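Local structure of putative baseplate protein (Unidentified phage, 2FSD) at residues A[54-58]-A[59-63]. The protein probably recognises receptors on the surface of Lactococcus lactis host cells, as the head domain of a phage receptor-binding protein. Numbering follows the deposited sequence.
Sequences RIING and VIYVR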
# COMPACT_ATOMS: atom_id res chain seq x y z
N ARG A 54 -5.88 -4.51 -14.33
CA ARG A 54 -7.18 -4.90 -14.88
C ARG A 54 -8.28 -3.96 -14.36
O ARG A 54 -8.12 -3.33 -13.31
CB ARG A 54 -7.51 -6.35 -14.50
CG ARG A 54 -8.20 -6.47 -13.15
CD ARG A 54 -8.21 -7.87 -12.58
NE ARG A 54 -8.91 -8.83 -13.42
CZ ARG A 54 -9.28 -10.05 -13.04
NH1 ARG A 54 -9.05 -10.50 -11.82
NH2 ARG A 54 -9.90 -10.83 -13.91
N ILE A 55 -9.39 -3.88 -15.09
CA ILE A 55 -10.55 -3.11 -14.64
C ILE A 55 -11.77 -4.03 -14.62
O ILE A 55 -12.12 -4.61 -15.66
CB ILE A 55 -10.83 -1.88 -15.53
CG1 ILE A 55 -9.66 -0.90 -15.45
CG2 ILE A 55 -12.14 -1.17 -15.10
CD1 ILE A 55 -9.67 0.17 -16.52
N ILE A 56 -12.37 -4.18 -13.44
CA ILE A 56 -13.61 -4.93 -13.30
C ILE A 56 -14.64 -4.05 -12.59
O ILE A 56 -14.44 -3.64 -11.44
CB ILE A 56 -13.45 -6.21 -12.47
CG1 ILE A 56 -12.16 -6.95 -12.82
CG2 ILE A 56 -14.69 -7.13 -12.64
CD1 ILE A 56 -11.77 -7.91 -11.76
N ASN A 57 -15.73 -3.74 -13.28
CA ASN A 57 -16.81 -2.95 -12.70
C ASN A 57 -16.38 -1.59 -12.10
O ASN A 57 -16.66 -1.30 -10.95
CB ASN A 57 -17.56 -3.79 -11.65
CG ASN A 57 -19.03 -3.40 -11.53
OD1 ASN A 57 -19.50 -2.49 -12.21
ND2 ASN A 57 -19.76 -4.09 -10.66
N GLY A 58 -15.70 -0.77 -12.90
CA GLY A 58 -15.34 0.60 -12.50
C GLY A 58 -14.19 0.73 -11.51
O GLY A 58 -13.90 1.83 -11.02
N VAL A 59 -13.53 -0.40 -11.22
CA VAL A 59 -12.44 -0.49 -10.25
C VAL A 59 -11.19 -1.05 -10.93
O VAL A 59 -11.24 -2.11 -11.59
CB VAL A 59 -12.81 -1.42 -9.07
CG1 VAL A 59 -11.63 -1.62 -8.12
CG2 VAL A 59 -14.03 -0.86 -8.30
N ILE A 60 -10.08 -0.34 -10.78
CA ILE A 60 -8.81 -0.78 -11.31
C ILE A 60 -8.00 -1.49 -10.22
O ILE A 60 -7.96 -1.04 -9.07
CB ILE A 60 -8.02 0.40 -11.94
CG1 ILE A 60 -6.80 -0.12 -12.71
CG2 ILE A 60 -7.60 1.43 -10.88
CD1 ILE A 60 -6.08 0.94 -13.52
N TYR A 61 -7.38 -2.61 -10.59
CA TYR A 61 -6.49 -3.39 -9.75
C TYR A 61 -5.11 -3.40 -10.40
O TYR A 61 -4.99 -3.65 -11.59
CB TYR A 61 -6.97 -4.84 -9.61
CG TYR A 61 -8.37 -4.96 -9.06
CD1 TYR A 61 -8.59 -5.28 -7.73
CD2 TYR A 61 -9.48 -4.73 -9.87
CE1 TYR A 61 -9.87 -5.37 -7.21
CE2 TYR A 61 -10.77 -4.81 -9.35
CZ TYR A 61 -10.95 -5.13 -8.02
OH TYR A 61 -12.21 -5.23 -7.50
N VAL A 62 -4.08 -3.15 -9.61
CA VAL A 62 -2.71 -3.19 -10.10
C VAL A 62 -1.89 -4.05 -9.15
O VAL A 62 -2.01 -3.93 -7.93
CB VAL A 62 -2.09 -1.78 -10.23
CG1 VAL A 62 -0.88 -1.82 -11.15
CG2 VAL A 62 -3.11 -0.78 -10.74
N ARG A 63 -1.06 -4.92 -9.71
CA ARG A 63 -0.14 -5.72 -8.91
C ARG A 63 1.24 -5.81 -9.54
O ARG A 63 1.39 -5.80 -10.75
CB ARG A 63 -0.70 -7.13 -8.68
CG ARG A 63 -1.09 -7.86 -9.94
CD ARG A 63 -1.39 -9.30 -9.61
NE ARG A 63 -1.90 -10.03 -10.76
CZ ARG A 63 -2.58 -11.17 -10.68
NH1 ARG A 63 -2.85 -11.73 -9.51
NH2 ARG A 63 -3.02 -11.75 -11.79
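R54 pairs with Y61, and I55 with I60, in a local contact at the turn end of the antiparallel β-hairpin of strands 50-56 and 59-68. The R54-Y61 pair is doubly hydrogen-bonded: Y61 N to R54 O is 2.9 Å and almost straight (169° at the hydrogen), and R54 N to Y61 O is 3.0 Å. Nearer the turn, I56 N donates to V59 O at 3.0 Å, but V59 N to I56 O is weak at 3.4 Å. I56 to V59 form a type I' turn; N57 and G58 both have positive phi, which at G58, the second loop residue, by itself favours glycine. On the buried face, CG1 of I55 meets CG1 of I60 at 4.0 Å in a non-hydrogen-bonded pair, and F87 touches both. On the other face, R54 CG lies 3.9 Å from Y61 CD2; its chi1 of 87° swings CG toward the neighbouring strand. CD1 of I56 lies 4.1 Å from Y61 CE2 and sits over one face of the R54 guanidinium, displaced toward its rim; R54 also makes a cation-pi contact with W36. A two-residue type I' loop is typical of a tight β-hairpin, here joining neighbouring strands of the head domain's antiparallel barrel.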